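PDB 3THA: tryptophan synthase alpha chain from Campylobacter jejuni, which probably cleaves indoleglycerol phosphate to indole and glyceraldehyde 3-phosphate, the aldol half of the final step of tryptophan biosynthesis. Local coordinates for residues 144-149 / 158-163; 174-177 / 182-185; 178-183 / 214-219; 189-194 / 218-223. All blocks are in the same frame, centred on the assembly; numbering follows the deposited sequence.

Interaction 1 (144-149 / 158-163); sequences LITLVS and KKLVKH
Thr146 and Leu160 carry the closest approach between the strand and the helix that follows it. The methyl of Thr146, CG2, lies 3.7 Å from CB of Leu160 and is nearly as close to the helix carbonyl, 3.8 Å from Leu160 O. With OG1 beside the backbone N (chi1 -54°), CG2 falls anti to that N, and the methyl rather than the hydroxyl makes the tighter contact; Thr146 OG1 stays 3.9 Å from Leu160 O, too far for a bond. Leu160 also reaches the strand backbone with one branch, CD1 standing 4.3 Å from Leu147 O. A second, looser pair lies next to it: one methyl from each valine meets at 4.2 Å, CG1 of Val148 against CG1 of Val161, the two side chains crossing at about a right angle. The contact is modest and rests on packing, methyl groups meeting carbon and carbonyl oxygen, and buries 158 Å² in all.

Alternation along the strand sorts these residues. Thr146 and Val148 turn their CB atoms to the helix, whereas Leu147 between them points to the barrel interior, its side chain about 8 Å from that of Glu46, a predicted proton acceptor. Backbone bonds from Thr146 and Val148 to Tyr169 join the strand to its neighbour 168-171, and Ile168 of that next strand packs on both Val148 and Val161. Strand 143-148, helix 154-161 and strand 168-171 thus form a beta-alpha-beta unit, the repeating element of the TIM barrel, with the helix packed on the outer face of the parallel sheet.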
loop_
_atom_site.group_PDB
_atom_site.type_symbol
_atom_site.label_atom_id
_atom_site.label_comp_id
_atom_site.label_asym_id
_atom_site.label_seq_id
_atom_site.Cartn_x
_atom_site.Cartn_y
_atom_site.Cartn_z
ATOM N N LEU B 144 -1.195 17.870 -8.538
ATOM C CA LEU B 144 -1.270 16.869 -7.465
ATOM C C LEU B 144 -2.705 16.347 -7.374
ATOM O O LEU B 144 -3.620 17.086 -6.982
ATOM C CB LEU B 144 -0.874 17.488 -6.110
ATOM C CG LEU B 144 -0.819 16.445 -5.008
ATOM C CD1 LEU B 144 0.223 15.331 -5.386
ATOM C CD2 LEU B 144 -0.471 17.032 -3.684
ATOM N N ILE B 145 -2.895 15.085 -7.728
ATOM C CA ILE B 145 -4.187 14.568 -8.083
ATOM C C ILE B 145 -4.948 14.252 -6.822
ATOM O O ILE B 145 -4.383 13.700 -5.872
ATOM C CB ILE B 145 -4.026 13.302 -8.995
ATOM C CG1 ILE B 145 -3.246 13.619 -10.271
ATOM C CG2 ILE B 145 -5.358 12.577 -9.290
ATOM C CD1 ILE B 145 -3.999 14.492 -11.282
ATOM N N THR B 146 -6.240 14.596 -6.838
ATOM C CA THR B 146 -7.124 14.545 -5.698
ATOM C C THR B 146 -7.956 13.272 -5.734
ATOM O O THR B 146 -8.604 12.972 -6.759
ATOM C CB THR B 146 -8.158 15.723 -5.752
ATOM O OG1 THR B 146 -7.491 16.980 -5.875
ATOM C CG2 THR B 146 -9.007 15.769 -4.511
ATOM N N LEU B 147 -8.017 12.590 -4.590
ATOM C CA LEU B 147 -8.711 11.339 -4.466
ATOM C C LEU B 147 -9.978 11.513 -3.722
ATOM O O LEU B 147 -9.986 12.193 -2.712
ATOM C CB LEU B 147 -7.856 10.350 -3.679
ATOM C CG LEU B 147 -6.904 9.516 -4.510
ATOM C CD1 LEU B 147 -6.010 10.383 -5.448
ATOM C CD2 LEU B 147 -6.077 8.708 -3.561
ATOM N N VAL B 148 -11.058 10.900 -4.184
ATOM C CA VAL B 148 -12.288 10.878 -3.407
ATOM C C VAL B 148 -12.897 9.483 -3.477
ATOM O O VAL B 148 -12.604 8.758 -4.420
ATOM C CB VAL B 148 -13.307 11.986 -3.833
ATOM C CG1 VAL B 148 -12.591 13.240 -4.298
ATOM C CG2 VAL B 148 -14.264 11.505 -4.896
ATOM N N SER B 149 -13.710 9.110 -2.481
ATOM C CA SER B 149 -14.450 7.857 -2.485
ATOM C C SER B 149 -15.912 8.111 -2.570
ATOM O O SER B 149 -16.390 9.257 -2.472
ATOM C CB SER B 149 -14.242 7.139 -1.177
ATOM O OG SER B 149 -12.871 7.156 -0.850
ATOM N N LYS B 158 -16.680 18.888 -1.900
ATOM C CA LYS B 158 -16.709 20.284 -2.350
ATOM C C LYS B 158 -15.356 20.955 -2.029
ATOM O O LYS B 158 -14.716 21.548 -2.899
ATOM C CB LYS B 158 -17.908 21.015 -1.729
ATOM C CG LYS B 158 -17.949 22.529 -1.911
ATOM C CD LYS B 158 -19.396 23.074 -1.793
ATOM C CE LYS B 158 -19.464 24.612 -1.663
ATOM N NZ LYS B 158 -19.192 25.380 -2.937
ATOM N N LYS B 159 -14.907 20.817 -0.793
ATOM C CA LYS B 159 -13.622 21.348 -0.394
ATOM C C LYS B 159 -12.389 20.734 -1.127
ATOM O O LYS B 159 -11.446 21.457 -1.473
ATOM C CB LYS B 159 -13.500 21.253 1.126
ATOM C CG LYS B 159 -12.118 21.418 1.651
ATOM C CD LYS B 159 -12.015 21.046 3.139
ATOM C CE LYS B 159 -10.533 20.818 3.535
ATOM N NZ LYS B 159 -9.688 22.053 3.313
ATOM N N LEU B 160 -12.381 19.427 -1.389
ATOM C CA LEU B 160 -11.227 18.832 -2.078
ATOM C C LEU B 160 -11.172 19.198 -3.557
ATOM O O LEU B 160 -10.073 19.356 -4.122
ATOM C CB LEU B 160 -11.205 17.322 -1.901
ATOM C CG LEU B 160 -10.755 16.866 -0.508
ATOM C CD1 LEU B 160 -11.317 15.475 -0.202
ATOM C CD2 LEU B 160 -9.225 16.863 -0.367
ATOM N N VAL B 161 -12.334 19.346 -4.191
ATOM C CA VAL B 161 -12.328 19.468 -5.645
ATOM C C VAL B 161 -12.479 20.877 -6.185
ATOM O O VAL B 161 -12.039 21.166 -7.282
ATOM C CB VAL B 161 -13.330 18.517 -6.344
ATOM C CG1 VAL B 161 -13.092 17.090 -5.895
ATOM C CG2 VAL B 161 -14.756 18.935 -6.093
ATOM N N LYS B 162 -13.083 21.767 -5.419
ATOM C CA LYS B 162 -13.371 23.110 -5.938
ATOM C C LYS B 162 -12.123 23.740 -6.555
ATOM O O LYS B 162 -12.220 24.440 -7.566
ATOM C CB LYS B 162 -13.936 24.007 -4.836
ATOM C CG LYS B 162 -14.523 25.314 -5.305
ATOM C CD LYS B 162 -14.717 26.295 -4.130
ATOM C CE LYS B 162 -15.097 27.700 -4.626
ATOM N NZ LYS B 162 -16.547 27.924 -4.482
ATOM N N HIS B 163 -10.967 23.457 -5.953
ATOM C CA HIS B 163 -9.692 24.059 -6.352
ATOM C C HIS B 163 -8.655 23.062 -6.876
ATOM O O HIS B 163 -7.461 23.379 -6.880
ATOM C CB HIS B 163 -9.087 24.831 -5.171
ATOM C CG HIS B 163 -9.893 26.029 -4.753
ATOM N ND1 HIS B 163 -10.448 26.916 -5.660
ATOM C CD2 HIS B 163 -10.222 26.500 -3.524
ATOM C CE1 HIS B 163 -11.099 27.865 -5.007
ATOM N NE2 HIS B 163 -10.974 27.640 -3.708
#

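Interaction 2 (174-177 / 182-185); sequences IGIT and VEEA
Ile174 brings its backbone, not its side chain, to Glu183: atom C of Ile174 is 3.6 Å from OE2 of Glu183, while the CB of Ile174 is directed away from the helix. At Gly175 the amide N comes within 3.3 Å of the same oxygen, but its N-H is poorly aimed and makes no bond. The next amide is the one that does. Ile176 N donates to Glu183 OE2 over 2.8 Å, bent at the hydrogen (143°) yet meeting the oxygen nearly along its C-O axis. The side chains of Ile176 and Glu183 cross at about a right angle, which lays CB of Ile176 3.4 Å from OE2 of Glu183, with CG1 almost as near. Thr177 ends the walk with its side chain directed at the helix. It slides past Glu183 in the opposite direction, OG1 lying 3.8 Å from CG of Glu183, and the same OG1 is 4.0 Å from CG1 of Val182.

A sharp bend at chi2 (-95°) swings the glutamate's carboxylate into the loop, where a single backbone bond across this contact holds one oxygen of a buried glutamate. Ile174 packs on Asp63 and Ile176 on Asp70 of the second subunit. A glutamate in the first turn of helix 180-195 thus grips the backbone of the loop leading into it, closing the beta-alpha connection after strand 168-171 in this TIM barrel.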
loop_
_atom_site.group_PDB
_atom_site.type_symbol
_atom_site.label_atom_id
_atom_site.label_comp_id
_atom_site.label_asym_id
_atom_site.label_seq_id
_atom_site.Cartn_x
_atom_site.Cartn_y
_atom_site.Cartn_z
ATOM N N ILE B 174 -16.296 -1.521 -2.882
ATOM C CA ILE B 174 -16.713 -2.898 -3.103
ATOM C C ILE B 174 -17.665 -3.312 -2.006
ATOM O O ILE B 174 -18.344 -4.326 -2.140
ATOM C CB ILE B 174 -15.518 -3.880 -3.163
ATOM C CG1 ILE B 174 -14.450 -3.519 -2.116
ATOM C CG2 ILE B 174 -14.917 -3.880 -4.552
ATOM C CD1 ILE B 174 -14.773 -3.913 -0.645
ATOM N N GLY B 175 -17.716 -2.523 -0.934
ATOM C CA GLY B 175 -18.319 -3.008 0.306
ATOM C C GLY B 175 -19.336 -2.158 1.042
ATOM O O GLY B 175 -19.635 -2.420 2.215
ATOM N N ILE B 176 -19.871 -1.138 0.379
ATOM C CA ILE B 176 -20.962 -0.365 0.983
ATOM C C ILE B 176 -22.213 -1.253 0.961
ATOM O O ILE B 176 -23.061 -1.175 1.855
ATOM C CB ILE B 176 -21.163 1.047 0.341
ATOM C CG1 ILE B 176 -19.819 1.745 0.155
ATOM C CG2 ILE B 176 -22.051 1.934 1.227
ATOM C CD1 ILE B 176 -19.899 2.997 -0.664
ATOM N N THR B 177 -22.283 -2.131 -0.043
ATOM C CA THR B 177 -23.166 -3.299 0.027
ATOM C C THR B 177 -22.443 -4.606 -0.336
ATOM O O THR B 177 -22.823 -5.686 0.134
ATOM C CB THR B 177 -24.471 -3.134 -0.790
ATOM O OG1 THR B 177 -24.322 -2.087 -1.755
ATOM C CG2 THR B 177 -25.612 -2.791 0.125
ATOM N N VAL B 182 -25.899 -2.323 -7.846
ATOM C CA VAL B 182 -26.282 -1.221 -6.967
ATOM C C VAL B 182 -25.124 -0.244 -6.852
ATOM O O VAL B 182 -25.234 0.917 -7.261
ATOM C CB VAL B 182 -26.611 -1.717 -5.558
ATOM C CG1 VAL B 182 -26.663 -0.545 -4.574
ATOM C CG2 VAL B 182 -27.908 -2.523 -5.548
ATOM N N GLU B 183 -24.023 -0.741 -6.272
ATOM C CA GLU B 183 -22.707 -0.061 -6.225
ATOM C C GLU B 183 -22.345 0.663 -7.550
ATOM O O GLU B 183 -21.678 1.694 -7.524
ATOM C CB GLU B 183 -21.590 -1.034 -5.760
ATOM C CG GLU B 183 -21.482 -1.254 -4.216
ATOM C CD GLU B 183 -20.448 -0.337 -3.500
ATOM O OE1 GLU B 183 -20.013 0.703 -4.065
ATOM O OE2 GLU B 183 -20.060 -0.668 -2.356
ATOM N N GLU B 184 -22.824 0.158 -8.691
ATOM C CA GLU B 184 -22.739 0.924 -9.933
ATOM C C GLU B 184 -23.505 2.256 -9.848
ATOM O O GLU B 184 -22.884 3.308 -9.853
ATOM C CB GLU B 184 -23.217 0.102 -11.108
ATOM C CG GLU B 184 -22.996 0.779 -12.431
ATOM C CD GLU B 184 -23.202 -0.170 -13.601
ATOM O OE1 GLU B 184 -24.116 0.090 -14.414
ATOM O OE2 GLU B 184 -22.461 -1.179 -13.708
ATOM N N ALA B 185 -24.839 2.214 -9.737
ATOM C CA ALA B 185 -25.670 3.442 -9.563
ATOM C C ALA B 185 -25.217 4.421 -8.451
ATOM O O ALA B 185 -25.297 5.646 -8.605
ATOM C CB ALA B 185 -27.151 3.078 -9.393
#

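Interaction 3 (178-183 / 214-219); sequences GTKSVE and VKRMRK
The guanidinium of Arg216 is approached obliquely by the ammonium group of Lys180, NZ standing 3.3 Å from NH1. Both atoms are donors, so this is a meeting of like charges and not a bond. The other guanidinium of the segment, that of Arg218, is packed within its own turn: CG2 of Val214 sits 3.6 Å above one face, offset toward the rim, and CG of Lys215 lies in plane at the edge.

Lys180 reaches across by a folded route. Its CG leaves anti to the backbone N (chi1 -171°), and the chain then bends at each of the next three torsions, placing NZ also 3.9 Å from CD of Arg216. The pair sets the start of helix 180-195, after the sixth strand of the TIM barrel, beside the end of the short, weakly bonded helix 212-217, after the seventh.

Nearby carboxylates probably make the close approach of the two cations tolerable: Asp213 forms a salt bridge with Arg216 NH1, and Glu184 makes a long, weak ion pair with NE. Further along the same turn, Lys219 N bonds to Arg216 O, and the ammonium of Lys219 reaches back to Lys215 O in a weak bond of 3.5 Å.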
loop_
_atom_site.group_PDB
_atom_site.type_symbol
_atom_site.label_atom_id
_atom_site.label_comp_id
_atom_site.label_asym_id
_atom_site.label_seq_id
_atom_site.Cartn_x
_atom_site.Cartn_y
_atom_site.Cartn_z
ATOM N N GLY B 178 -21.398 -4.507 -1.146
ATOM C CA GLY B 178 -20.761 -5.713 -1.673
ATOM C C GLY B 178 -21.535 -6.362 -2.821
ATOM O O GLY B 178 -20.949 -7.124 -3.608
ATOM N N THR B 179 -22.847 -6.070 -2.902
ATOM C CA THR B 179 -23.744 -6.498 -4.009
ATOM C C THR B 179 -23.696 -5.521 -5.226
ATOM O O THR B 179 -23.877 -4.306 -5.062
ATOM C CB THR B 179 -25.202 -6.693 -3.506
ATOM O OG1 THR B 179 -25.594 -5.565 -2.705
ATOM C CG2 THR B 179 -25.344 -7.994 -2.672
ATOM N N LYS B 180 -23.498 -6.073 -6.432
ATOM C CA LYS B 180 -22.866 -5.362 -7.583
ATOM C C LYS B 180 -23.569 -4.150 -8.247
ATOM O O LYS B 180 -23.135 -2.999 -8.039
ATOM C CB LYS B 180 -22.398 -6.381 -8.661
ATOM C CG LYS B 180 -21.540 -5.820 -9.821
ATOM C CD LYS B 180 -20.175 -5.275 -9.351
ATOM C CE LYS B 180 -20.071 -3.732 -9.434
ATOM N NZ LYS B 180 -19.829 -3.232 -10.835
ATOM N N SER B 181 -24.592 -4.408 -9.073
ATOM C CA SER B 181 -25.177 -3.368 -9.945
ATOM C C SER B 181 -25.816 -2.183 -9.168
ATOM O O SER B 181 -26.203 -1.162 -9.755
ATOM C CB SER B 181 -26.155 -3.988 -10.947
ATOM O OG SER B 181 -27.252 -4.580 -10.272
ATOM N N VAL B 182 -25.899 -2.323 -7.846
ATOM C CA VAL B 182 -26.282 -1.221 -6.967
ATOM C C VAL B 182 -25.124 -0.244 -6.852
ATOM O O VAL B 182 -25.234 0.917 -7.261
ATOM C CB VAL B 182 -26.611 -1.717 -5.558
ATOM C CG1 VAL B 182 -26.663 -0.545 -4.574
ATOM C CG2 VAL B 182 -27.908 -2.523 -5.548
ATOM N N GLU B 183 -24.023 -0.741 -6.272
ATOM C CA GLU B 183 -22.707 -0.061 -6.225
ATOM C C GLU B 183 -22.345 0.663 -7.550
ATOM O O GLU B 183 -21.678 1.694 -7.524
ATOM C CB GLU B 183 -21.590 -1.034 -5.760
ATOM C CG GLU B 183 -21.482 -1.254 -4.216
ATOM C CD GLU B 183 -20.448 -0.337 -3.500
ATOM O OE1 GLU B 183 -20.013 0.703 -4.065
ATOM O OE2 GLU B 183 -20.060 -0.668 -2.356
ATOM N N VAL B 214 -14.839 -3.014 -17.945
ATOM C CA VAL B 214 -14.418 -1.655 -18.251
ATOM C C VAL B 214 -15.421 -0.975 -19.150
ATOM O O VAL B 214 -15.571 0.239 -19.082
ATOM C CB VAL B 214 -12.950 -1.525 -18.793
ATOM C CG1 VAL B 214 -12.139 -2.732 -18.447
ATOM C CG2 VAL B 214 -12.908 -1.214 -20.276
ATOM N N LYS B 215 -16.133 -1.749 -19.965
ATOM C CA LYS B 215 -17.138 -1.152 -20.834
ATOM C C LYS B 215 -18.327 -0.629 -20.012
ATOM O O LYS B 215 -19.122 0.182 -20.505
ATOM C CB LYS B 215 -17.558 -2.097 -21.964
ATOM C CG LYS B 215 -16.728 -1.934 -23.248
ATOM C CD LYS B 215 -17.141 -2.931 -24.340
ATOM C CE LYS B 215 -16.528 -2.528 -25.692
ATOM N NZ LYS B 215 -16.093 -3.669 -26.572
ATOM N N ARG B 216 -18.417 -1.054 -18.753
ATOM C CA ARG B 216 -19.490 -0.577 -17.885
ATOM C C ARG B 216 -19.082 0.671 -17.094
ATOM O O ARG B 216 -19.818 1.653 -17.035
ATOM C CB ARG B 216 -20.042 -1.696 -16.983
ATOM C CG ARG B 216 -19.226 -2.043 -15.745
ATOM C CD ARG B 216 -20.110 -2.745 -14.701
ATOM N NE ARG B 216 -20.492 -4.106 -15.088
ATOM C CZ ARG B 216 -20.048 -5.203 -14.479
ATOM N NH1 ARG B 216 -19.226 -5.101 -13.430
ATOM N NH2 ARG B 216 -20.427 -6.400 -14.908
HETATM N N MSE B 217 -17.889 0.631 -16.519
HETATM C CA MSE B 217 -17.308 1.803 -15.893
HETATM C C MSE B 217 -17.222 2.967 -16.878
HETATM O O MSE B 217 -17.162 4.131 -16.459
HETATM C CB MSE B 217 -15.922 1.468 -15.356
HETATM C CG MSE B 217 -15.933 0.610 -14.108
HETATM SE SE MSE B 217 -16.660 1.572 -12.545
HETATM C CE MSE B 217 -16.713 0.035 -11.315
ATOM N N ARG B 218 -17.226 2.645 -18.178
ATOM C CA ARG B 218 -17.161 3.653 -19.237
ATOM C C ARG B 218 -18.388 4.554 -19.308
ATOM O O ARG B 218 -18.308 5.660 -19.843
ATOM C CB ARG B 218 -16.928 3.016 -20.609
ATOM C CG ARG B 218 -15.465 2.721 -20.928
ATOM C CD ARG B 218 -15.245 2.360 -22.407
ATOM N NE ARG B 218 -13.815 2.298 -22.672
ATOM C CZ ARG B 218 -13.161 1.256 -23.169
ATOM N NH1 ARG B 218 -13.800 0.141 -23.539
ATOM N NH2 ARG B 218 -11.846 1.359 -23.309
ATOM N N LYS B 219 -19.516 4.096 -18.774
ATOM C CA LYS B 219 -20.700 4.958 -18.741
ATOM C C LYS B 219 -20.928 5.584 -17.378
ATOM O O LYS B 219 -22.009 6.091 -17.086
ATOM C CB LYS B 219 -21.966 4.243 -19.243
ATOM C CG LYS B 219 -22.121 2.774 -18.874
ATOM C CD LYS B 219 -22.520 2.006 -20.133
ATOM C CE LYS B 219 -22.575 0.503 -19.920
ATOM N NZ LYS B 219 -22.474 -0.243 -21.227
#

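Interaction 4 (189-194 / 218-223); sequences DKVKEI and RKVADG
Val220 meets Val191 with its backbone as well as its side chain. The carbonyl oxygen of Val220 rests against both branches of Val191, 3.7 Å from CG1 and 3.8 Å from CG2, so that the oxygen faces both methyls. The side chains touch more loosely, CG1 of Val220 lying 4.2 Å from CG2 of Val191. Ala221 follows, its CB 4.0 Å from that same CG2, which therefore meets both loop residues. Of segment 189-194, Val191 alone reaches the loop; its CB is directed at it, and with CG1 anti to the backbone N (chi1 160°) both of its methyls come up to Val220 O.

Beyond Ala221 the chain turns polar: Asp222 forms a salt bridge with Arg195 and accepts a bond from Ile202 N. Ile202 also packs on Val191, so the apolar contact continues onto strand 202-205. On the helix, Lys190 bridges to Glu193 one turn on, NZ to OE1 at 2.7 Å, the ammonium lying 36° out of the carboxylate plane.

The loop before the eighth barrel strand is thus held to helix 180-195 by dispersion and shape alone within these segments, which implies a contact with little directional demand; the directional bonds near it are those of Asp222 with Arg195 and Ile202.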
loop_
_atom_site.group_PDB
_atom_site.type_symbol
_atom_site.label_atom_id
_atom_site.label_comp_id
_atom_site.label_asym_id
_atom_site.label_seq_id
_atom_site.Cartn_x
_atom_site.Cartn_y
_atom_site.Cartn_z
ATOM N N ASP B 189 -24.122 8.433 -8.807
ATOM C CA ASP B 189 -24.525 9.471 -7.841
ATOM C C ASP B 189 -23.344 10.282 -7.403
ATOM O O ASP B 189 -23.416 11.507 -7.371
ATOM C CB ASP B 189 -25.187 8.893 -6.595
ATOM C CG ASP B 189 -26.702 8.909 -6.677
ATOM O OD1 ASP B 189 -27.254 8.455 -7.705
ATOM O OD2 ASP B 189 -27.335 9.391 -5.707
ATOM N N LYS B 190 -22.246 9.611 -7.069
ATOM C CA LYS B 190 -21.091 10.347 -6.576
ATOM C C LYS B 190 -20.477 11.249 -7.666
ATOM O O LYS B 190 -20.069 12.396 -7.391
ATOM C CB LYS B 190 -20.065 9.416 -5.928
ATOM C CG LYS B 190 -19.062 10.140 -5.049
ATOM C CD LYS B 190 -19.820 10.725 -3.840
ATOM C CE LYS B 190 -18.878 11.312 -2.829
ATOM N NZ LYS B 190 -19.608 11.724 -1.634
ATOM N N VAL B 191 -20.450 10.747 -8.894
ATOM C CA VAL B 191 -20.018 11.513 -10.068
ATOM C C VAL B 191 -20.826 12.799 -10.280
ATOM O O VAL B 191 -20.245 13.889 -10.355
ATOM C CB VAL B 191 -20.040 10.616 -11.344
ATOM C CG1 VAL B 191 -20.086 11.445 -12.607
ATOM C CG2 VAL B 191 -18.843 9.651 -11.332
ATOM N N LYS B 192 -22.152 12.670 -10.350
ATOM C CA LYS B 192 -23.052 13.811 -10.376
ATOM C C LYS B 192 -22.693 14.847 -9.292
ATOM O O LYS B 192 -22.598 16.053 -9.559
ATOM C CB LYS B 192 -24.489 13.316 -10.177
ATOM C CG LYS B 192 -25.588 14.358 -10.561
ATOM C CD LYS B 192 -26.997 13.839 -10.429
ATOM C CE LYS B 192 -27.866 14.493 -11.504
ATOM N NZ LYS B 192 -29.316 14.638 -11.154
ATOM N N GLU B 193 -22.474 14.370 -8.070
ATOM C CA GLU B 193 -22.166 15.222 -6.941
ATOM C C GLU B 193 -20.867 15.994 -7.193
ATOM O O GLU B 193 -20.818 17.213 -7.011
ATOM C CB GLU B 193 -22.086 14.369 -5.663
ATOM C CG GLU B 193 -21.656 15.124 -4.421
ATOM C CD GLU B 193 -21.645 14.273 -3.175
ATOM O OE1 GLU B 193 -20.569 14.100 -2.590
ATOM O OE2 GLU B 193 -22.708 13.796 -2.750
ATOM N N ILE B 194 -19.821 15.288 -7.618
ATOM C CA ILE B 194 -18.554 15.917 -7.907
ATOM C C ILE B 194 -18.755 16.915 -9.029
ATOM O O ILE B 194 -18.283 18.058 -8.938
ATOM C CB ILE B 194 -17.506 14.905 -8.337
ATOM C CG1 ILE B 194 -17.382 13.812 -7.284
ATOM C CG2 ILE B 194 -16.161 15.592 -8.557
ATOM C CD1 ILE B 194 -16.704 12.557 -7.752
ATOM N N ARG B 218 -17.226 2.645 -18.178
ATOM C CA ARG B 218 -17.161 3.653 -19.237
ATOM C C ARG B 218 -18.388 4.554 -19.308
ATOM O O ARG B 218 -18.308 5.660 -19.843
ATOM C CB ARG B 218 -16.928 3.016 -20.609
ATOM C CG ARG B 218 -15.465 2.721 -20.928
ATOM C CD ARG B 218 -15.245 2.360 -22.407
ATOM N NE ARG B 218 -13.815 2.298 -22.672
ATOM C CZ ARG B 218 -13.161 1.256 -23.169
ATOM N NH1 ARG B 218 -13.800 0.141 -23.539
ATOM N NH2 ARG B 218 -11.846 1.359 -23.309
ATOM N N LYS B 219 -19.516 4.096 -18.774
ATOM C CA LYS B 219 -20.700 4.958 -18.741
ATOM C C LYS B 219 -20.928 5.584 -17.378
ATOM O O LYS B 219 -22.009 6.091 -17.086
ATOM C CB LYS B 219 -21.966 4.243 -19.243
ATOM C CG LYS B 219 -22.121 2.774 -18.874
ATOM C CD LYS B 219 -22.520 2.006 -20.133
ATOM C CE LYS B 219 -22.575 0.503 -19.920
ATOM N NZ LYS B 219 -22.474 -0.243 -21.227
ATOM N N VAL B 220 -19.895 5.549 -16.550
ATOM C CA VAL B 220 -20.021 6.040 -15.196
ATOM C C VAL B 220 -19.458 7.445 -15.175
ATOM O O VAL B 220 -20.096 8.349 -14.665
ATOM C CB VAL B 220 -19.310 5.099 -14.197
ATOM C CG1 VAL B 220 -19.058 5.785 -12.877
ATOM C CG2 VAL B 220 -20.132 3.836 -13.999
ATOM N N ALA B 221 -18.291 7.630 -15.794
ATOM C CA ALA B 221 -17.584 8.913 -15.737
ATOM C C ALA B 221 -16.903 9.320 -17.050
ATOM O O ALA B 221 -17.512 9.227 -18.117
ATOM C CB ALA B 221 -16.597 8.915 -14.579
ATOM N N ASP B 222 -15.656 9.787 -16.964
ATOM C CA ASP B 222 -14.926 10.315 -18.123
ATOM C C ASP B 222 -13.699 9.482 -18.479
ATOM O O ASP B 222 -13.007 9.811 -19.440
ATOM C CB ASP B 222 -14.421 11.735 -17.811
ATOM C CG ASP B 222 -15.533 12.723 -17.614
ATOM O OD1 ASP B 222 -16.575 12.631 -18.301
ATOM O OD2 ASP B 222 -15.362 13.610 -16.779
ATOM N N GLY B 223 -13.387 8.472 -17.661
ATOM C CA GLY B 223 -12.165 7.674 -17.795
ATOM C C GLY B 223 -12.200 6.444 -16.898
ATOM O O GLY B 223 -13.058 6.345 -16.007
#

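From the N terminus, interaction 1 comes first, closing the short connection between strand 143-148 and helix 154-161. Interaction 2 then closes a tight loop from 174-177 into the start of helix 180-195. Interaction 3 opens inside that loop, sharing Val182 and Glu183, and spans to helix 212-217, so it crosses interaction 2; interaction 4, from farther along the helix to the loop before strand 223-226, ends on the overlapping stretch, so the two long closures cross as well. Helix 180-195 serves interactions 2, 3 and 4. Interactions 1 and 4 touch where Val148 packs on Ile194, joining the fifth barrel strand to this helix. Interactions 1 and 2 both border the second subunit.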